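Putative ABC transporter subunit, substrate-binding component (PDB 4EVS) binds 4-hydroxybenzoate and probably delivers such lignin-derived benzoates to an ABC importer as its substrate-binding component. Local coordinates at residues F47-D51 with E66-E71; E94-P98 with K305-E309; G243-I247 with K347-L352. One frame throughout, in Å; residues are numbered along the deposited sequence. Where two conformers were deposited one is given.

Interaction 1 of 3, residues F47-D51 with E66-E71; sequences FVYRD and ELIVKE. With SO4 (sulfate ion), chain C.
Arg50 on strand 43-51 reaches Glu66 on helix 57-69 and Glu71 further along the chain, within the strand-then-helix unit of a Rossmann-like lobe of this periplasmic binding protein. Strand 43-51 runs parallel to strand 5-12, which exchanges backbone hydrogen bonds with Val48 and Arg50, and the helix packs back over the sheet with Leu67 also on Ile11.

The charged part is a salt-bridge network around one guanidinium group. NE of Arg50 donates to OE1 of Glu66 at 3.1 Å, 159° at the hydrogen; the oxygen is approached from above its carboxylate plane, while it lies close to the plane of the guanidinium. The two flat groups are turned 49° apart, and NH2 of Arg50 adds weak bonds to both oxygens of Glu66. NH2 also forms a salt bridge of 3.2 Å with OE2 of Glu71, whose carboxylate stands almost perpendicular to the guanidinium.

On the strand side, NH1 of Arg50 donates to the carbonyl oxygen of Tyr49 at 2.8 Å, which holds the group against the backbone of its own strand. A sulfate ion, probably from the crystallisation liquor, takes one bond from NH1 and one from NH2. Without the guanidinium, as with an alanine here, Glu66 and Glu71 would probably lack their shared positive partner, and the sulfate would lose two of its donors.

Apolar contacts lie beneath the charges. The arginine chain turns about CB-CG (chi2 -71°), which carries the guanidinium over CD2 of Leu67. The same methyl lies 3.9 Å from CG of Arg50 and, two residues back on the same face of the strand, 3.8 Å from CG2 of Val48.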
ATOM      1  N   PHE A  47       0.572  -0.014 -21.685  1.00 18.24           N
ATOM      2  CA  PHE A  47       1.273  -0.377 -20.453  1.00 18.55           C
ATOM      3  C   PHE A  47       2.149  -1.594 -20.729  1.00 19.35           C
ATOM      4  O   PHE A  47       1.680  -2.583 -21.310  1.00 21.09           O
ATOM      5  CB  PHE A  47       0.269  -0.710 -19.321  1.00 19.34           C
ATOM      6  CG  PHE A  47      -0.562   0.466 -18.896  1.00 18.79           C
ATOM      7  CD1 PHE A  47      -0.169   1.235 -17.829  1.00 17.29           C
ATOM      8  CD2 PHE A  47      -1.720   0.831 -19.555  1.00 19.08           C
ATOM      9  CE1 PHE A  47      -0.895   2.324 -17.414  1.00 20.56           C
ATOM     10  CE2 PHE A  47      -2.477   1.950 -19.122  1.00 18.12           C
ATOM     11  CZ  PHE A  47      -2.059   2.672 -18.067  1.00 19.06           C
ATOM     12  N   VAL A  48       3.401  -1.533 -20.294  1.00 18.67           N
ATOM     13  CA  VAL A  48       4.305  -2.661 -20.390  1.00 20.91           C
ATOM     14  C   VAL A  48       4.802  -2.995 -18.975  1.00 19.80           C
ATOM     15  O   VAL A  48       5.012  -2.090 -18.166  1.00 22.37           O
ATOM     16  CB  VAL A  48       5.436  -2.399 -21.400  1.00 22.35           C
ATOM     17  CG1 VAL A  48       4.882  -2.005 -22.809  1.00 25.71           C
ATOM     18  CG2 VAL A  48       6.345  -1.382 -20.919  1.00 22.83           C
ATOM     19  N   TYR A  49       4.939  -4.285 -18.680  1.00 17.24           N
ATOM     20  CA  TYR A  49       5.183  -4.753 -17.342  1.00 17.59           C
ATOM     21  C   TYR A  49       6.597  -5.348 -17.220  1.00 18.26           C
ATOM     22  O   TYR A  49       7.058  -6.073 -18.103  1.00 18.64           O
ATOM     23  CB  TYR A  49       4.119  -5.779 -16.948  1.00 18.26           C
ATOM     24  CG  TYR A  49       2.739  -5.187 -16.869  1.00 18.98           C
ATOM     25  CD1 TYR A  49       2.263  -4.615 -15.697  1.00 18.33           C
ATOM     26  CD2 TYR A  49       1.934  -5.123 -17.997  1.00 19.50           C
ATOM     27  CE1 TYR A  49       1.000  -4.043 -15.630  1.00 19.54           C
ATOM     28  CE2 TYR A  49       0.672  -4.525 -17.952  1.00 20.34           C
ATOM     29  CZ  TYR A  49       0.229  -3.968 -16.756  1.00 20.10           C
ATOM     30  OH  TYR A  49      -1.004  -3.385 -16.706  1.00 23.46           O
ATOM     31  N   ARG A  50       7.226  -5.054 -16.086  1.00 17.58           N
ATOM     32  CA  ARG A  50       8.537  -5.546 -15.724  1.00 18.12           C
ATOM     33  C   ARG A  50       8.534  -6.074 -14.303  1.00 18.89           C
ATOM     34  O   ARG A  50       7.919  -5.485 -13.418  1.00 18.87           O
ATOM     35  CB  ARG A  50       9.582  -4.445 -15.909  1.00 17.26           C
ATOM     36  CG  ARG A  50       9.660  -3.897 -17.343  1.00 18.28           C
ATOM     37  CD  ARG A  50      10.270  -4.917 -18.295  1.00 22.27           C
ATOM     38  NE  ARG A  50      10.421  -4.371 -19.639  1.00 24.60           N
ATOM     39  CZ  ARG A  50       9.552  -4.515 -20.621  1.00 25.25           C
ATOM     40  NH1 ARG A  50       8.430  -5.182 -20.431  1.00 25.45           N
ATOM     41  NH2 ARG A  50       9.819  -3.992 -21.820  1.00 26.87           N
ATOM     42  N   ASP A  51       9.266  -7.146 -14.073  1.00 19.59           N
ATOM     43  CA  ASP A  51       9.169  -7.923 -12.829  1.00 19.17           C
ATOM     44  C   ASP A  51      10.206  -7.525 -11.772  1.00 19.36           C
ATOM     45  O   ASP A  51      11.396  -7.799 -11.884  1.00 20.67           O
ATOM     46  CB  ASP A  51       9.251  -9.404 -13.178  1.00 20.31           C
ATOM     47  CG  ASP A  51       8.807 -10.337 -12.024  1.00 21.27           C
ATOM     48  OD1 ASP A  51       8.408  -9.872 -10.936  1.00 20.77           O
ATOM     49  OD2 ASP A  51       8.823 -11.576 -12.270  1.00 25.36           O
ATOM     50  N   GLU A  66      16.115   0.372 -18.548  1.00 21.51           N
ATOM     51  CA  GLU A  66      15.734  -0.276 -19.825  1.00 21.29           C
ATOM     52  C   GLU A  66      14.444   0.371 -20.352  1.00 19.90           C
ATOM     53  O   GLU A  66      14.272   0.544 -21.565  1.00 20.07           O
ATOM     54  CB  GLU A  66      15.492  -1.789 -19.648  1.00 24.22           C
ATOM     55  CG  GLU A  66      14.957  -2.595 -20.934  1.00 29.94           C
ATOM     56  CD  GLU A  66      13.398  -2.626 -21.289  1.00 35.75           C
ATOM     57  OE1 GLU A  66      12.487  -2.272 -20.534  1.00 38.22           O
ATOM     58  OE2 GLU A  66      13.086  -3.054 -22.418  1.00 42.76           O
ATOM     59  N   LEU A  67      13.497   0.624 -19.462  1.00 19.30           N
ATOM     60  CA  LEU A  67      12.227   1.234 -19.845  1.00 18.66           C
ATOM     61  C   LEU A  67      12.435   2.637 -20.408  1.00 18.54           C
ATOM     62  O   LEU A  67      11.783   3.062 -21.374  1.00 18.14           O
ATOM     63  CB  LEU A  67      11.238   1.286 -18.677  1.00 18.87           C
ATOM     64  CG  LEU A  67      10.634  -0.033 -18.205  1.00 18.70           C
ATOM     65  CD1 LEU A  67       9.978   0.112 -16.789  1.00 19.34           C
ATOM     66  CD2 LEU A  67       9.634  -0.530 -19.305  1.00 18.42           C
ATOM     67  N   ILE A  68      13.318   3.397 -19.773  1.00 17.97           N
ATOM     68  CA  ILE A  68      13.645   4.714 -20.233  1.00 18.38           C
ATOM     69  C   ILE A  68      14.382   4.672 -21.590  1.00 19.38           C
ATOM     70  O   ILE A  68      14.022   5.398 -22.531  1.00 19.86           O
ATOM     71  CB  ILE A  68      14.496   5.452 -19.187  1.00 19.39           C
ATOM     72  CG1 ILE A  68      13.620   5.820 -17.991  1.00 21.00           C
ATOM     73  CG2 ILE A  68      15.138   6.698 -19.781  1.00 21.02           C
ATOM     74  CD1 ILE A  68      14.443   6.076 -16.707  1.00 21.02           C
ATOM     75  N   VAL A  69      15.429   3.857 -21.675  1.00 20.18           N
ATOM     76  CA  VAL A  69      16.336   3.886 -22.837  1.00 21.32           C
ATOM     77  C   VAL A  69      15.834   3.106 -24.060  1.00 22.03           C
ATOM     78  O   VAL A  69      15.898   3.598 -25.197  1.00 24.09           O
ATOM     79  CB  VAL A  69      17.758   3.373 -22.425  1.00 21.03           C
ATOM     80  CG1 VAL A  69      18.640   3.232 -23.667  1.00 23.95           C
ATOM     81  CG2 VAL A  69      18.352   4.309 -21.325  1.00 22.73           C
ATOM     82  N   LYS A  70      15.329   1.903 -23.821  0.55 22.10           N
ATOM     83  CA  LYS A  70      14.969   0.997 -24.906  0.55 22.80           C
ATOM     84  C   LYS A  70      13.460   1.055 -25.256  0.55 22.61           C
ATOM     85  O   LYS A  70      13.077   1.073 -26.461  0.55 22.93           O
ATOM     86  CB  LYS A  70      15.477  -0.422 -24.588  0.55 23.78           C
ATOM     87  CG  LYS A  70      17.021  -0.494 -24.499  0.55 24.95           C
ATOM     88  CD  LYS A  70      17.632  -1.892 -24.304  0.55 26.78           C
ATOM     89  CE  LYS A  70      19.187  -1.800 -24.229  0.55 28.10           C
ATOM     90  NZ  LYS A  70      19.897  -3.111 -23.979  0.55 29.03           N
ATOM     91  N   GLU A  71      12.595   1.102 -24.239  1.00 22.92           N
ATOM     92  CA  GLU A  71      11.163   1.254 -24.467  1.00 23.42           C
ATOM     93  C   GLU A  71      10.735   2.691 -24.717  1.00 22.16           C
ATOM     94  O   GLU A  71       9.691   2.914 -25.297  1.00 24.22           O
ATOM     95  CB  GLU A  71      10.344   0.678 -23.322  1.00 24.06           C
ATOM     96  CG  GLU A  71      10.489  -0.781 -23.222  1.00 30.15           C
ATOM     97  CD  GLU A  71       9.727  -1.510 -24.313  1.00 36.49           C
ATOM     98  OE1 GLU A  71       8.678  -1.004 -24.782  1.00 40.46           O
ATOM     99  OE2 GLU A  71      10.175  -2.604 -24.662  1.00 41.73           O
TER
HETATM  100  S   SO4 C 402       6.879  -5.838 -23.760  0.79 50.61           S
HETATM  101  O1  SO4 C 402       7.379  -7.054 -24.398  0.79 51.12           O
HETATM  102  O2  SO4 C 402       7.861  -4.747 -23.828  0.79 48.01           O
HETATM  103  O3  SO4 C 402       5.705  -5.397 -24.494  0.79 48.39           O
HETATM  104  O4  SO4 C 402       6.519  -6.121 -22.360  0.79 47.90           O

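Interaction 2 of 3, residues E94-P98 with K305-E309; sequences EAKVP and KQDPE
Gln306 and Pro308 meet Lys96 and Pro98 in a contact between the loop leaving one helix and the start of another, at one end of the N-terminal lobe, polar at its outer part and apolar further in. It joins the exit of helix 92-95, leading into strand 99-101 of the lobe's sheet, to the start of helix 308-315, more than 200 residues later in the chain.

Helix 92-95 ends in a Schellman motif, Lys96 taking the positive phi (57°), and this turn presents two successive carbonyls to the side chain of Gln306. The amide nitrogen NE2 of Gln306 donates to O of Lys96 at 3.1 Å; the bond is nearly straight at the hydrogen (164°), but the donor sits above the carbonyl plane, whereas the oxygen lies in the amide plane of Gln306. O of Ala95 is also close, yet the angle is too poor for a direct bond. A water lies between the two instead, accepting from NE2 of Gln306 at 2.9 Å; its link to O of Ala95 is unusually short and so less certain. The glutamine gets there with CG anti to its own backbone nitrogen (chi1 -174°) and an extended chain beyond.

Deeper in, the Pro308 ring lies against Lys96, its CG 3.7 Å from O and 3.8 Å from CB of Lys96. The long lysine chain then leads away. Pro98 crosses Pro308 at about a right angle, CG of the former 3.9 Å from CB of the latter; Tyr115 also touches Pro308, and Tyr75 touches Pro98.

One side-chain amide thus serves two successive carbonyls at the helix exit, Lys96 directly and Ala95 probably through water, while the two proline rings meet through carbon alone.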
ATOM      1  N   GLU A  94      16.093  13.677 -14.797  0.59 21.95           N
ATOM      2  CA  GLU A  94      16.904  13.799 -16.017  0.59 22.99           C
ATOM      3  C   GLU A  94      16.320  12.975 -17.154  0.59 22.65           C
ATOM      4  O   GLU A  94      16.478  13.363 -18.315  0.59 24.56           O
ATOM      5  CB  GLU A  94      18.423  13.547 -15.817  0.59 23.16           C
ATOM      6  CG  GLU A  94      19.137  14.593 -14.941  0.59 24.21           C
ATOM      7  CD  GLU A  94      18.899  16.034 -15.395  0.59 25.04           C
ATOM      8  OE1 GLU A  94      19.487  16.476 -16.433  0.59 25.20           O
ATOM      9  OE2 GLU A  94      18.071  16.710 -14.726  0.59 28.74           O
ATOM     10  N   ALA A  95      15.569  11.899 -16.853  1.00 21.94           N
ATOM     11  CA  ALA A  95      14.885  11.146 -17.938  1.00 21.01           C
ATOM     12  C   ALA A  95      13.631  11.868 -18.448  1.00 21.61           C
ATOM     13  O   ALA A  95      13.065  11.496 -19.491  1.00 21.54           O
ATOM     14  CB  ALA A  95      14.514   9.721 -17.507  1.00 20.19           C
ATOM     15  N   LYS A  96      13.199  12.888 -17.718  1.00 19.92           N
ATOM     16  CA  LYS A  96      11.956  13.593 -17.967  1.00 19.41           C
ATOM     17  C   LYS A  96      10.733  12.648 -17.944  1.00 18.76           C
ATOM     18  O   LYS A  96       9.822  12.746 -18.756  1.00 18.91           O
ATOM     19  CB  LYS A  96      12.018  14.433 -19.242  1.00 20.66           C
ATOM     20  CG  LYS A  96      13.106  15.490 -19.221  1.00 25.93           C
ATOM     21  CD  LYS A  96      13.045  16.404 -20.441  1.00 31.86           C
ATOM     22  CE  LYS A  96      13.969  17.632 -20.274  1.00 35.70           C
ATOM     23  NZ  LYS A  96      14.126  18.505 -21.499  1.00 40.66           N
ATOM     24  N   VAL A  97      10.705  11.784 -16.948  1.00 17.35           N
ATOM     25  CA  VAL A  97       9.669  10.738 -16.767  1.00 17.38           C
ATOM     26  C   VAL A  97       9.129  10.755 -15.357  1.00 17.82           C
ATOM     27  O   VAL A  97       9.866  10.450 -14.458  1.00 19.50           O
ATOM     28  CB  VAL A  97      10.295   9.340 -17.050  1.00 17.63           C
ATOM     29  CG1 VAL A  97       9.390   8.214 -16.671  1.00 20.09           C
ATOM     30  CG2 VAL A  97      10.740   9.223 -18.532  1.00 19.09           C
ATOM     31  N   PRO A  98       7.833  11.000 -15.182  1.00 18.08           N
ATOM     32  CA  PRO A  98       7.272  10.868 -13.861  1.00 17.89           C
ATOM     33  C   PRO A  98       7.092   9.444 -13.431  1.00 18.18           C
ATOM     34  O   PRO A  98       6.975   8.565 -14.262  1.00 19.17           O
ATOM     35  CB  PRO A  98       5.909  11.546 -13.974  1.00 18.07           C
ATOM     36  CG  PRO A  98       6.021  12.418 -15.154  1.00 18.35           C
ATOM     37  CD  PRO A  98       6.863  11.631 -16.087  1.00 17.48           C
ATOM     38  N   LYS A 305       2.572  15.156 -25.020  1.00 25.37           N
ATOM     39  CA  LYS A 305       3.959  15.580 -25.124  1.00 26.73           C
ATOM     40  C   LYS A 305       4.683  15.209 -23.853  1.00 25.25           C
ATOM     41  O   LYS A 305       4.104  15.217 -22.743  1.00 25.14           O
ATOM     42  CB  LYS A 305       4.057  17.079 -25.366  1.00 28.17           C
ATOM     43  CG  LYS A 305       3.481  17.480 -26.740  1.00 32.59           C
ATOM     44  CD  LYS A 305       3.760  18.948 -27.105  1.00 38.93           C
ATOM     45  CE  LYS A 305       3.055  19.376 -28.396  1.00 42.15           C
ATOM     46  NZ  LYS A 305       3.304  20.828 -28.711  1.00 45.98           N
ATOM     47  N   GLN A 306       5.951  14.854 -23.997  1.00 24.02           N
ATOM     48  CA  GLN A 306       6.767  14.550 -22.816  1.00 24.47           C
ATOM     49  C   GLN A 306       7.128  15.867 -22.158  1.00 24.46           C
ATOM     50  O   GLN A 306       7.964  16.615 -22.679  1.00 25.92           O
ATOM     51  CB  GLN A 306       8.017  13.792 -23.246  1.00 24.95           C
ATOM     52  CG  GLN A 306       8.849  13.304 -22.076  1.00 26.07           C
ATOM     53  CD  GLN A 306       9.781  12.156 -22.484  1.00 26.45           C
ATOM     54  OE1 GLN A 306       9.808  11.754 -23.646  1.00 31.26           O
ATOM     55  NE2 GLN A 306      10.540  11.643 -21.546  1.00 26.05           N
ATOM     56  N   ASP A 307       6.452  16.176 -21.055  1.00 24.00           N
ATOM     57  CA  ASP A 307       6.570  17.452 -20.329  1.00 24.24           C
ATOM     58  C   ASP A 307       6.222  17.213 -18.857  1.00 23.47           C
ATOM     59  O   ASP A 307       5.129  17.531 -18.380  1.00 23.31           O
ATOM     60  CB  ASP A 307       5.674  18.495 -20.942  1.00 25.41           C
ATOM     61  CG  ASP A 307       5.896  19.896 -20.390  1.00 28.12           C
ATOM     62  OD1 ASP A 307       6.593  20.078 -19.358  1.00 31.13           O
ATOM     63  OD2 ASP A 307       5.348  20.827 -21.045  1.00 34.92           O
ATOM     64  N   PRO A 308       7.179  16.643 -18.121  1.00 22.94           N
ATOM     65  CA  PRO A 308       6.831  16.151 -16.803  1.00 22.11           C
ATOM     66  C   PRO A 308       6.434  17.268 -15.835  1.00 22.37           C
ATOM     67  O   PRO A 308       5.580  17.072 -14.991  1.00 22.48           O
ATOM     68  CB  PRO A 308       8.125  15.477 -16.334  1.00 23.14           C
ATOM     69  CG  PRO A 308       9.192  16.019 -17.199  1.00 22.55           C
ATOM     70  CD  PRO A 308       8.543  16.235 -18.501  1.00 22.29           C
ATOM     71  N   GLU A 309       7.013  18.446 -15.967  1.00 23.45           N
ATOM     72  CA  GLU A 309       6.602  19.530 -15.064  1.00 23.58           C
ATOM     73  C   GLU A 309       5.131  19.876 -15.264  1.00 24.24           C
ATOM     74  O   GLU A 309       4.365  20.076 -14.305  1.00 23.90           O
ATOM     75  CB  GLU A 309       7.448  20.769 -15.302  1.00 25.15           C
ATOM     76  CG  GLU A 309       7.187  21.863 -14.309  1.00 28.27           C
ATOM     77  CD  GLU A 309       8.085  23.112 -14.552  1.00 31.77           C
ATOM     78  OE1 GLU A 309       8.900  23.137 -15.514  1.00 37.24           O
ATOM     79  OE2 GLU A 309       7.973  24.082 -13.788  1.00 34.28           O
TER
HETATM   80  O   HOH W   1      13.007  10.093 -21.538  1.00 29.90           O

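Interaction 3 of 3, residues G243-I247 with K347-L352; sequences GDSGI and KQDGKL
Asp244 lies in a short 3-10 segment after helix 239-242 and Ile247 just beyond it, facing Lys347 and Leu352 on a beta hairpin of the C-terminal lobe's sheet in this periplasmic binding protein fold. Gly243 leaves the helix with positive phi (78°), and its carbonyl accepts from N of Gly246; O of Asp244 then accepts from N of Ile247. In the hairpin, strands 335-348 and 351-363 are joined by a type I' turn from Gln348 to Lys351, closed by backbone bonds in both directions between those two residues. No hydrogen bond links the two segments, which meet through side chains.

Leu352 is the central apolar piece, and both its methyls meet OD1 of Asp244, CD1 at 3.6 Å. CD1 also packs on the backbone carbon of Gly243 at 3.7 Å. CD2 adds CG1 of Ile247 at 3.7 Å, the two side chains crossing at about a right angle. The same isoleucine places CD1 3.9 Å from CG of Lys347.

The lysine chain is bent at chi2 and chi3, and its side chain crosses that of Asp244 at about a right angle, bringing CE up to the carboxylate oxygens. The charged ends make a long salt bridge, probably a modest attraction in this solvent-facing place: NZ of Lys347 is 3.9 Å from OD2 of Asp244, while its methylene carbon CE comes nearer, 3.5 Å from OD1 of Asp244.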
ATOM      1  N   GLY A 243      -7.394 -18.122   7.983  1.00 19.13           N
ATOM      2  CA  GLY A 243      -8.579 -18.859   8.377  1.00 19.28           C
ATOM      3  C   GLY A 243      -9.362 -18.213   9.503  1.00 18.35           C
ATOM      4  O   GLY A 243      -9.060 -17.074   9.953  1.00 18.79           O
ATOM      5  N   ASP A 244     -10.362 -18.942   9.988  1.00 19.70           N
ATOM      6  CA  ASP A 244     -11.272 -18.372  10.956  1.00 19.54           C
ATOM      7  C   ASP A 244     -10.606 -18.017  12.277  1.00 20.69           C
ATOM      8  O   ASP A 244     -11.106 -17.163  12.985  1.00 21.88           O
ATOM      9  CB  ASP A 244     -12.476 -19.274  11.219  1.00 20.07           C
ATOM     10  CG  ASP A 244     -13.399 -19.414  10.030  1.00 24.23           C
ATOM     11  OD1 ASP A 244     -13.306 -18.671   9.030  1.00 26.05           O
ATOM     12  OD2 ASP A 244     -14.249 -20.321  10.117  1.00 30.20           O
ATOM     13  N   SER A 245      -9.445 -18.582  12.566  1.00 22.45           N
ATOM     14  CA  SER A 245      -8.718 -18.058  13.725  1.00 23.21           C
ATOM     15  C   SER A 245      -8.278 -16.598  13.605  1.00 23.77           C
ATOM     16  O   SER A 245      -7.918 -15.956  14.601  1.00 25.53           O
ATOM     17  CB  SER A 245      -7.532 -18.926  14.076  1.00 24.92           C
ATOM     18  OG  SER A 245      -8.016 -20.123  14.607  1.00 27.42           O
ATOM     19  N   GLY A 246      -8.304 -16.048  12.412  1.00 22.86           N
ATOM     20  CA  GLY A 246      -7.995 -14.638  12.243  1.00 22.47           C
ATOM     21  C   GLY A 246      -9.091 -13.697  12.692  1.00 20.84           C
ATOM     22  O   GLY A 246      -8.860 -12.483  12.806  1.00 21.18           O
ATOM     23  N   ILE A 247     -10.294 -14.228  12.936  1.00 20.62           N
ATOM     24  CA  ILE A 247     -11.433 -13.419  13.257  1.00 20.19           C
ATOM     25  C   ILE A 247     -11.084 -12.589  14.471  1.00 19.69           C
ATOM     26  O   ILE A 247     -10.581 -13.091  15.482  1.00 21.45           O
ATOM     27  CB  ILE A 247     -12.735 -14.261  13.477  1.00 19.75           C
ATOM     28  CG1 ILE A 247     -13.189 -14.842  12.132  1.00 21.18           C
ATOM     29  CG2 ILE A 247     -13.822 -13.385  14.139  1.00 20.97           C
ATOM     30  CD1 ILE A 247     -14.337 -15.927  12.231  1.00 21.64           C
ATOM     31  N   LYS A 347     -16.465 -12.808   9.570  1.00 25.33           N
ATOM     32  CA  LYS A 347     -17.243 -13.481   8.538  1.00 29.21           C
ATOM     33  C   LYS A 347     -18.402 -12.629   8.105  1.00 32.21           C
ATOM     34  O   LYS A 347     -19.076 -12.000   8.930  1.00 34.69           O
ATOM     35  CB  LYS A 347     -17.819 -14.743   9.097  1.00 30.64           C
ATOM     36  CG  LYS A 347     -16.794 -15.767   9.201  1.00 32.48           C
ATOM     37  CD  LYS A 347     -16.907 -16.751   8.086  1.00 36.60           C
ATOM     38  CE  LYS A 347     -16.721 -18.153   8.668  1.00 38.72           C
ATOM     39  NZ  LYS A 347     -17.131 -19.219   7.723  1.00 42.48           N
ATOM     40  N   GLN A 348     -18.647 -12.609   6.814  1.00 34.64           N
ATOM     41  CA  GLN A 348     -19.839 -11.967   6.281  1.00 37.35           C
ATOM     42  C   GLN A 348     -20.331 -12.821   5.128  1.00 38.14           C
ATOM     43  O   GLN A 348     -19.591 -13.052   4.171  1.00 37.79           O
ATOM     44  CB  GLN A 348     -19.502 -10.561   5.785  1.00 38.27           C
ATOM     45  CG  GLN A 348     -20.731  -9.749   5.354  1.00 41.98           C
ATOM     46  CD  GLN A 348     -20.373  -8.378   4.788  1.00 44.91           C
ATOM     47  OE1 GLN A 348     -20.348  -7.367   5.522  1.00 47.87           O
ATOM     48  NE2 GLN A 348     -20.087  -8.334   3.485  1.00 46.39           N
ATOM     49  N   ASP A 349     -21.588 -13.272   5.206  1.00 39.93           N
ATOM     50  CA  ASP A 349     -22.156 -14.107   4.147  1.00 40.84           C
ATOM     51  C   ASP A 349     -21.268 -15.340   3.950  1.00 39.28           C
ATOM     52  O   ASP A 349     -20.998 -15.753   2.824  1.00 40.41           O
ATOM     53  CB  ASP A 349     -22.263 -13.325   2.812  1.00 42.55           C
ATOM     54  CG  ASP A 349     -22.998 -11.967   2.949  1.00 46.08           C
ATOM     55  OD1 ASP A 349     -22.635 -10.984   2.228  1.00 49.53           O
ATOM     56  OD2 ASP A 349     -23.958 -11.895   3.758  1.00 52.33           O
ATOM     57  N   GLY A 350     -20.765 -15.897   5.044  1.00 36.84           N
ATOM     58  CA  GLY A 350     -19.914 -17.080   4.958  1.00 34.60           C
ATOM     59  C   GLY A 350     -18.495 -16.867   4.427  1.00 32.29           C
ATOM     60  O   GLY A 350     -17.769 -17.836   4.256  1.00 32.47           O
ATOM     61  N   LYS A 351     -18.081 -15.610   4.218  1.00 29.66           N
ATOM     62  CA  LYS A 351     -16.748 -15.284   3.704  1.00 28.24           C
ATOM     63  C   LYS A 351     -16.000 -14.403   4.702  1.00 24.71           C
ATOM     64  O   LYS A 351     -16.573 -13.486   5.267  1.00 25.10           O
ATOM     65  CB  LYS A 351     -16.905 -14.472   2.401  1.00 29.37           C
ATOM     66  CG  LYS A 351     -15.680 -14.347   1.535  1.00 34.22           C
ATOM     67  CD  LYS A 351     -15.997 -13.713   0.131  1.00 38.69           C
ATOM     68  CE  LYS A 351     -15.560 -12.229   0.002  1.00 41.71           C
ATOM     69  NZ  LYS A 351     -16.536 -11.237   0.557  1.00 42.00           N
ATOM     70  N   LEU A 352     -14.708 -14.616   4.868  1.00 21.33           N
ATOM     71  CA  LEU A 352     -13.927 -13.676   5.692  1.00 19.84           C
ATOM     72  C   LEU A 352     -13.637 -12.401   4.938  1.00 18.24           C
ATOM     73  O   LEU A 352     -13.254 -12.425   3.768  1.00 18.59           O
ATOM     74  CB  LEU A 352     -12.615 -14.324   6.127  1.00 20.42           C
ATOM     75  CG  LEU A 352     -12.734 -15.496   7.101  1.00 20.21           C
ATOM     76  CD1 LEU A 352     -11.412 -16.299   7.146  1.00 22.68           C
ATOM     77  CD2 LEU A 352     -13.147 -15.031   8.477  1.00 23.71           C
TER

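Overall arrangement
Interactions 1 and 2 are neighbours in the N-terminal lobe, with centres 15 Å apart, and they touch where CD1 of Ile68 packs 3.7 Å from CB of Ala95. Interaction 3 belongs to the other lobe, on the opposite side of the chain's centre: its centre is 40 Å from that of interaction 1 and 46 Å from that of interaction 2, with nearest atoms about 24 and 34 Å away. Segments 94-98 and 305-309 tie a late part of the chain to the first lobe, and 243-247 falls between them, making the segments of interactions 2 and 3 alternate. None of the three includes a residue of the 4-hydroxybenzoate pocket, which includes Tyr80, Phe121, Tyr149 and Asp232.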